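Local coordinates for protein response regulator receiver (Brucella melitensis biovar Abortus, PDB 4G97) that probably acts as a phosphorylation-controlled switch of the bacterial general stress response, coupling a receiver domain to a sigma-factor-like domain that titrates an anti-sigma factor, at residues 19-24 and 98-103; 59-64 and 113-118. All coordinates share one frame; numbering follows the deposited sequence.

Contact 1 of 2, residues 19-24 and 98-103; sequences RALTGS and AFLLVA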
ATOM      1  N   ARG A  19       5.785   1.104   3.687  1.00 27.36           N
ATOM      2  CA  ARG A  19       4.550   1.015   4.464  1.00 27.03           C
ATOM      3  C   ARG A  19       3.753  -0.233   4.079  1.00 31.31           C
ATOM      4  O   ARG A  19       3.283  -0.932   4.974  1.00 30.91           O
ATOM      5  CB  ARG A  19       3.699   2.272   4.271  1.00 26.98           C
ATOM      6  CG  ARG A  19       4.357   3.548   4.813  1.00 28.58           C
ATOM      7  CD  ARG A  19       3.510   4.742   4.473  1.00 26.44           C
ATOM      8  NE  ARG A  19       4.240   5.993   4.663  1.00 26.38           N
ATOM      9  CZ  ARG A  19       3.734   7.201   4.451  1.00 30.55           C
ATOM     10  NH1 ARG A  19       2.472   7.343   4.061  1.00 25.52           N
ATOM     11  NH2 ARG A  19       4.484   8.277   4.623  1.00 28.89           N
ATOM     12  N   ALA A  20       3.608  -0.535   2.762  1.00 27.94           N
ATOM     13  CA  ALA A  20       2.878  -1.736   2.285  1.00 27.97           C
ATOM     14  C   ALA A  20       3.554  -3.012   2.777  1.00 34.08           C
ATOM     15  O   ALA A  20       2.890  -3.993   3.103  1.00 33.44           O
ATOM     16  CB  ALA A  20       2.833  -1.754   0.771  1.00 28.59           C
ATOM     17  N   LEU A  21       4.886  -2.966   2.866  1.00 33.02           N
ATOM     18  CA  LEU A  21       5.743  -4.055   3.287  1.00 34.31           C
ATOM     19  C   LEU A  21       5.712  -4.322   4.785  1.00 38.57           C
ATOM     20  O   LEU A  21       5.791  -5.469   5.171  1.00 38.87           O
ATOM     21  CB  LEU A  21       7.169  -3.721   2.844  1.00 35.91           C
ATOM     22  CG  LEU A  21       8.030  -4.877   2.408  1.00 43.69           C
ATOM     23  CD1 LEU A  21       7.529  -5.466   1.080  1.00 44.32           C
ATOM     24  CD2 LEU A  21       9.484  -4.416   2.269  1.00 47.95           C
ATOM     25  N   THR A  22       5.609  -3.284   5.622  1.00 36.94           N
ATOM     26  CA  THR A  22       5.634  -3.421   7.084  1.00 37.37           C
ATOM     27  C   THR A  22       4.245  -3.339   7.748  1.00 41.07           C
ATOM     28  O   THR A  22       4.086  -3.781   8.885  1.00 41.15           O
ATOM     29  CB  THR A  22       6.596  -2.399   7.703  1.00 39.16           C
ATOM     30  OG1 THR A  22       6.047  -1.087   7.559  1.00 39.56           O
ATOM     31  CG2 THR A  22       7.986  -2.482   7.125  1.00 35.89           C
ATOM     32  N   GLY A  23       3.276  -2.740   7.060  1.00 35.06           N
ATOM     33  CA  GLY A  23       1.930  -2.608   7.593  1.00 34.37           C
ATOM     34  C   GLY A  23       1.651  -1.412   8.481  1.00 39.03           C
ATOM     35  O   GLY A  23       0.549  -1.317   9.027  1.00 40.88           O
ATOM     36  N   SER A  24       2.599  -0.462   8.615  1.00 32.85           N
ATOM     37  CA  SER A  24       2.339   0.769   9.383  1.00 32.24           C
ATOM     38  C   SER A  24       3.057   1.960   8.794  1.00 34.30           C
ATOM     39  O   SER A  24       4.116   1.807   8.198  1.00 31.95           O
ATOM     40  CB  SER A  24       2.728   0.610  10.854  1.00 35.56           C
ATOM     41  OG  SER A  24       4.056   0.124  10.965  1.00 45.23           O
ATOM     42  N   ALA A  98       7.974  -9.200  -4.102  1.00 40.41           N
ATOM     43  CA  ALA A  98       8.032  -9.324  -5.548  1.00 39.28           C
ATOM     44  C   ALA A  98       6.759  -8.791  -6.198  1.00 41.55           C
ATOM     45  O   ALA A  98       6.834  -7.959  -7.105  1.00 41.41           O
ATOM     46  CB  ALA A  98       8.298 -10.780  -5.936  1.00 40.07           C
ATOM     47  N   PHE A  99       5.589  -9.213  -5.694  1.00 36.59           N
ATOM     48  CA  PHE A  99       4.298  -8.768  -6.220  1.00 35.75           C
ATOM     49  C   PHE A  99       4.098  -7.269  -6.007  1.00 36.42           C
ATOM     50  O   PHE A  99       3.605  -6.578  -6.917  1.00 36.46           O
ATOM     51  CB  PHE A  99       3.148  -9.577  -5.589  1.00 38.35           C
ATOM     52  CG  PHE A  99       1.905  -9.601  -6.448  1.00 40.41           C
ATOM     53  CD1 PHE A  99       1.714 -10.600  -7.396  1.00 44.10           C
ATOM     54  CD2 PHE A  99       0.927  -8.622  -6.313  1.00 42.69           C
ATOM     55  CE1 PHE A  99       0.577 -10.602  -8.212  1.00 44.74           C
ATOM     56  CE2 PHE A  99      -0.214  -8.631  -7.125  1.00 45.82           C
ATOM     57  CZ  PHE A  99      -0.384  -9.626  -8.062  1.00 44.01           C
ATOM     58  N   LEU A 100       4.522  -6.748  -4.832  1.00 30.57           N
ATOM     59  CA  LEU A 100       4.397  -5.321  -4.526  1.00 29.84           C
ATOM     60  C   LEU A 100       5.215  -4.485  -5.516  1.00 32.92           C
ATOM     61  O   LEU A 100       4.687  -3.528  -6.062  1.00 33.02           O
ATOM     62  CB  LEU A 100       4.767  -4.990  -3.067  1.00 29.99           C
ATOM     63  CG  LEU A 100       3.760  -5.428  -1.964  1.00 35.73           C
ATOM     64  CD1 LEU A 100       4.261  -5.022  -0.611  1.00 35.14           C
ATOM     65  CD2 LEU A 100       2.375  -4.798  -2.159  1.00 39.58           C
ATOM     66  N   LEU A 101       6.458  -4.893  -5.804  1.00 28.89           N
ATOM     67  CA  LEU A 101       7.350  -4.190  -6.748  1.00 29.55           C
ATOM     68  C   LEU A 101       6.771  -4.054  -8.137  1.00 35.46           C
ATOM     69  O   LEU A 101       6.971  -3.026  -8.779  1.00 34.69           O
ATOM     70  CB  LEU A 101       8.744  -4.860  -6.821  1.00 29.44           C
ATOM     71  CG  LEU A 101       9.632  -4.714  -5.578  1.00 33.25           C
ATOM     72  CD1 LEU A 101      10.777  -5.699  -5.621  1.00 32.85           C
ATOM     73  CD2 LEU A 101      10.107  -3.276  -5.384  1.00 32.96           C
ATOM     74  N   VAL A 102       6.062  -5.091  -8.607  1.00 34.75           N
ATOM     75  CA  VAL A 102       5.441  -5.074  -9.922  1.00 35.84           C
ATOM     76  C   VAL A 102       4.039  -4.462  -9.891  1.00 39.12           C
ATOM     77  O   VAL A 102       3.803  -3.486 -10.598  1.00 38.39           O
ATOM     78  CB  VAL A 102       5.511  -6.440 -10.686  1.00 41.29           C
ATOM     79  CG1 VAL A 102       6.951  -6.813 -11.020  1.00 41.42           C
ATOM     80  CG2 VAL A 102       4.854  -7.563  -9.900  1.00 41.77           C
ATOM     81  N   ALA A 103       3.116  -5.010  -9.060  1.00 36.88           N
ATOM     82  CA  ALA A 103       1.715  -4.548  -8.990  1.00 36.28           C
ATOM     83  C   ALA A 103       1.546  -3.184  -8.386  1.00 37.58           C
ATOM     84  O   ALA A 103       0.710  -2.420  -8.867  1.00 38.77           O
ATOM     85  CB  ALA A 103       0.859  -5.545  -8.238  1.00 37.22           C
TER

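Contact 2 of 2, residues 59-64 and 113-118; sequences LFCNLY and AEILEV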
ATOM      1  N   LEU A  59      19.030  -0.902  -2.456  1.00 36.48           N
ATOM      2  CA  LEU A  59      19.650  -0.556  -1.180  1.00 36.02           C
ATOM      3  C   LEU A  59      18.650  -0.800  -0.058  1.00 39.34           C
ATOM      4  O   LEU A  59      18.998  -1.453   0.931  1.00 38.93           O
ATOM      5  CB  LEU A  59      20.088   0.914  -1.198  1.00 36.29           C
ATOM      6  CG  LEU A  59      20.681   1.503   0.082  1.00 41.06           C
ATOM      7  CD1 LEU A  59      21.944   0.771   0.502  1.00 41.26           C
ATOM      8  CD2 LEU A  59      21.002   2.970  -0.129  1.00 43.93           C
ATOM      9  N   PHE A  60      17.393  -0.303  -0.216  1.00 35.20           N
ATOM     10  CA  PHE A  60      16.350  -0.531   0.792  1.00 33.83           C
ATOM     11  C   PHE A  60      16.171  -2.035   1.050  1.00 36.81           C
ATOM     12  O   PHE A  60      16.241  -2.453   2.201  1.00 37.12           O
ATOM     13  CB  PHE A  60      15.013   0.121   0.378  1.00 35.00           C
ATOM     14  CG  PHE A  60      13.903  -0.136   1.373  1.00 35.14           C
ATOM     15  CD1 PHE A  60      13.118  -1.283   1.284  1.00 35.90           C
ATOM     16  CD2 PHE A  60      13.684   0.737   2.439  1.00 35.84           C
ATOM     17  CE1 PHE A  60      12.130  -1.545   2.228  1.00 36.09           C
ATOM     18  CE2 PHE A  60      12.677   0.487   3.367  1.00 37.19           C
ATOM     19  CZ  PHE A  60      11.917  -0.661   3.263  1.00 34.94           C
ATOM     20  N   CYS A  61      15.920  -2.833  -0.008  1.00 35.32           N
ATOM     21  CA  CYS A  61      15.731  -4.286   0.117  1.00 36.86           C
ATOM     22  C   CYS A  61      16.950  -5.026   0.692  1.00 43.69           C
ATOM     23  O   CYS A  61      16.760  -5.963   1.460  1.00 42.61           O
ATOM     24  CB  CYS A  61      15.241  -4.914  -1.182  1.00 37.13           C
ATOM     25  SG  CYS A  61      13.601  -4.348  -1.712  1.00 40.93           S
ATOM     26  N   ASN A  62      18.190  -4.594   0.361  1.00 43.12           N
ATOM     27  CA  ASN A  62      19.408  -5.213   0.924  1.00 44.01           C
ATOM     28  C   ASN A  62      19.531  -4.913   2.419  1.00 49.61           C
ATOM     29  O   ASN A  62      19.890  -5.807   3.184  1.00 50.10           O
ATOM     30  CB  ASN A  62      20.681  -4.767   0.193  1.00 46.04           C
ATOM     31  CG  ASN A  62      20.823  -5.279  -1.211  1.00 71.42           C
ATOM     32  OD1 ASN A  62      20.124  -6.201  -1.652  1.00 68.61           O
ATOM     33  ND2 ASN A  62      21.740  -4.676  -1.951  1.00 68.35           N
ATOM     34  N   LEU A  63      19.195  -3.675   2.838  1.00 46.45           N
ATOM     35  CA  LEU A  63      19.219  -3.278   4.245  1.00 47.35           C
ATOM     36  C   LEU A  63      18.079  -3.943   5.062  1.00 54.69           C
ATOM     37  O   LEU A  63      18.219  -4.138   6.274  1.00 54.76           O
ATOM     38  CB  LEU A  63      19.166  -1.745   4.382  1.00 47.77           C
ATOM     39  CG  LEU A  63      20.466  -0.968   4.069  1.00 53.75           C
ATOM     40  CD1 LEU A  63      20.185   0.504   3.869  1.00 53.69           C
ATOM     41  CD2 LEU A  63      21.503  -1.118   5.185  1.00 55.91           C
ATOM     42  N   TYR A  64      16.958  -4.271   4.397  1.00 52.78           N
ATOM     43  CA  TYR A  64      15.784  -4.892   5.000  1.00 53.35           C
ATOM     44  C   TYR A  64      15.860  -6.421   4.949  1.00 57.41           C
ATOM     45  O   TYR A  64      15.044  -7.083   5.585  1.00 58.29           O
ATOM     46  CB  TYR A  64      14.521  -4.397   4.305  1.00 54.37           C
ATOM     47  N   ALA A 113      13.504  -7.972 -10.274  1.00 41.13           N
ATOM     48  CA  ALA A 113      14.466  -9.066 -10.038  1.00 41.46           C
ATOM     49  C   ALA A 113      15.817  -8.452  -9.685  1.00 44.40           C
ATOM     50  O   ALA A 113      16.488  -8.928  -8.774  1.00 44.48           O
ATOM     51  CB  ALA A 113      14.598  -9.933 -11.282  1.00 42.01           C
ATOM     52  N   GLU A 114      16.191  -7.358 -10.372  1.00 40.28           N
ATOM     53  CA  GLU A 114      17.437  -6.654 -10.081  1.00 39.29           C
ATOM     54  C   GLU A 114      17.346  -6.035  -8.672  1.00 41.89           C
ATOM     55  O   GLU A 114      18.303  -6.146  -7.904  1.00 40.73           O
ATOM     56  CB  GLU A 114      17.728  -5.598 -11.160  1.00 40.46           C
ATOM     57  CG  GLU A 114      19.069  -4.910 -10.949  1.00 49.81           C
ATOM     58  CD  GLU A 114      19.357  -3.706 -11.819  1.00 58.85           C
ATOM     59  OE1 GLU A 114      18.555  -3.418 -12.735  1.00 43.25           O
ATOM     60  OE2 GLU A 114      20.394  -3.046 -11.582  1.00 61.46           O
ATOM     61  N   ILE A 115      16.160  -5.449  -8.304  1.00 37.20           N
ATOM     62  CA  ILE A 115      15.931  -4.904  -6.954  1.00 35.29           C
ATOM     63  C   ILE A 115      16.095  -6.003  -5.904  1.00 39.77           C
ATOM     64  O   ILE A 115      16.749  -5.773  -4.878  1.00 39.33           O
ATOM     65  CB  ILE A 115      14.539  -4.206  -6.840  1.00 36.96           C
ATOM     66  CG1 ILE A 115      14.548  -2.859  -7.586  1.00 35.75           C
ATOM     67  CG2 ILE A 115      14.096  -4.042  -5.377  1.00 35.33           C
ATOM     68  CD1 ILE A 115      13.265  -2.349  -7.927  1.00 35.66           C
ATOM     69  N   LEU A 116      15.500  -7.188  -6.155  1.00 39.06           N
ATOM     70  CA  LEU A 116      15.557  -8.301  -5.202  1.00 40.95           C
ATOM     71  C   LEU A 116      16.840  -9.145  -5.264  1.00 47.21           C
ATOM     72  O   LEU A 116      17.051  -9.964  -4.373  1.00 47.02           O
ATOM     73  CB  LEU A 116      14.309  -9.189  -5.262  1.00 41.32           C
ATOM     74  CG  LEU A 116      13.006  -8.583  -4.739  1.00 46.34           C
ATOM     75  CD1 LEU A 116      11.844  -9.468  -5.071  1.00 46.36           C
ATOM     76  CD2 LEU A 116      13.066  -8.283  -3.230  1.00 47.88           C
ATOM     77  N   GLU A 117      17.697  -8.921  -6.282  1.00 45.51           N
ATOM     78  CA  GLU A 117      18.993  -9.612  -6.461  1.00 46.63           C
ATOM     79  C   GLU A 117      18.796 -11.112  -6.684  1.00 53.04           C
ATOM     80  O   GLU A 117      19.387 -11.936  -5.985  1.00 53.37           O
ATOM     81  CB  GLU A 117      19.959  -9.348  -5.284  1.00 47.69           C
ATOM     82  CG  GLU A 117      20.287  -7.887  -5.042  1.00 56.75           C
ATOM     83  CD  GLU A 117      21.432  -7.618  -4.089  1.00 67.62           C
ATOM     84  OE1 GLU A 117      21.715  -8.476  -3.221  1.00 71.88           O
ATOM     85  OE2 GLU A 117      22.016  -6.516  -4.177  1.00 64.22           O
ATOM     86  N   VAL A 118      17.918 -11.443  -7.638  1.00 51.25           N
ATOM     87  CA  VAL A 118      17.559 -12.802  -8.045  1.00 52.13           C
ATOM     88  C   VAL A 118      17.562 -12.824  -9.565  1.00 59.53           C
ATOM     89  O   VAL A 118      17.422 -11.763 -10.187  1.00 59.06           O
ATOM     90  CB  VAL A 118      16.187 -13.298  -7.468  1.00 55.43           C
ATOM     91  CG1 VAL A 118      16.217 -13.399  -5.945  1.00 55.48           C
ATOM     92  CG2 VAL A 118      15.016 -12.434  -7.933  1.00 54.95           C
TER
HETATM   93  O   HOH W   1      17.712  -6.797  -2.620  1.00 38.93           O

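Contact 1 of 2, residues 19-24 and 98-103
Leu100 meets Ala20 and Leu21 in the all-helical sigma-like part of PhyR. Helix 11-22, in the sigma2-type region, ends here against helix 94-104 of the second sigma-like region. The three touching residues are buried. The contact is small, with 116 Å² buried over both sides, and the nearest alpha carbons, Ala20 CA and Leu100 CA, are 7.8 Å apart.

The interaction between the segments is apolar, with no hydrogen bond across it. Leu100 spans most of the gap. Its CD1 lies anti to CA (chi2 -179°), which stretches this branch out toward helix 11-22. Ala20 CB points at the opposing helix. Leu21 starts off to one side, but its CD1 branch comes back to Leu100, and the two side chains cross at a slant.

Polar bonds flank the packing. Ala20 O accepts a hydrogen bond from Gln252 NE2, and Gln252 also touches Leu100, so helix 243-265 covers this edge. On the side of helix 11-22 away from Leu100, Arg19 forms salt bridges with Asp29 and Glu232. Gly23 leaves the helix with positive phi, while its N still bonds to Arg19 O at 2.8 Å.

At the meeting point, Leu100 CD1 is 3.8 Å from Ala20 CB and 3.7 Å from Leu21 CD1.

Contact 2 of 2, residues 59-64 and 113-118
Cys61 and Asn62 of helix 52-64 meet the C-terminal end of helix 109-116 in a mixed contact, apolar toward the inside and polar toward the solvent side. It joins the two sigma-like regions of the helical domain. The alpha carbons come nearest at Cys61 and Leu116, 6.7 Å apart.

The apolar part rests on Cys61. Its SG stands anti to the carbonyl carbon (chi1 -64°) and faces helix 109-116, where it packs on Ile115 CG2 at 3.7 Å. Leu116 is more distant: its CB points away from helix 52-64, yet its CD2 returns to 4.3 Å from Cys61 SG. Phe17 of helix 11-22 also touches Cys61, and Leu101 touches both Ile115 and Leu116.

Helix 109-116 ends in a Schellman motif. Glu117 is its C-prime residue, with positive phi, and Val118 N bonds to Ala113 O at 3.1 Å. The turn leads on to helix 120-135, consistent with a helix-turn-helix unit as in sigma factors. It also turns the Glu117 side chain toward helix 52-64.

There the extended Glu117 chain crosses Asn62 at about a right angle. Asn62 ND2 donates to Glu117 OE2 at 2.9 Å. The bond is bent (146°). It lies near the amide plane but reaches the oxygen from above the carboxylate plane. The same OE2 pairs with Arg58 NE in a salt bridge, which probably stabilises the negative charge. Asn62 OD1 also sits 3.2 Å from Glu117 OE2, a close approach of two acceptors and no bond. This end of the amide is held by a water that donates to Asn62 OD1 and to Ile115 O, the latter at 2.7 Å.

Overall arrangement
Contacts 1 and 2 lie side by side in the helical domain, with centres about 13 Å apart. Their segments alternate along the chain, and each contact pairs a sigma2-region helix with one from the later sigma-like region. They also touch directly. Leu101 CD1 is 3.7 Å from Ile115 CG2, and Leu21 CD2 is 3.9 Å from Phe60 CE1. The packing is thus continuous through all four helices. The centre of contact 1 is about 6 Å from the chain centre, that of contact 2 about 18 Å. Contact 1 also borders helix 243-265. Neither includes Asp191, the predicted phosphorylation site, unmodified here, or the calcium ligands His265 and His268, which lie in the terminal histidine run, apparently a tag.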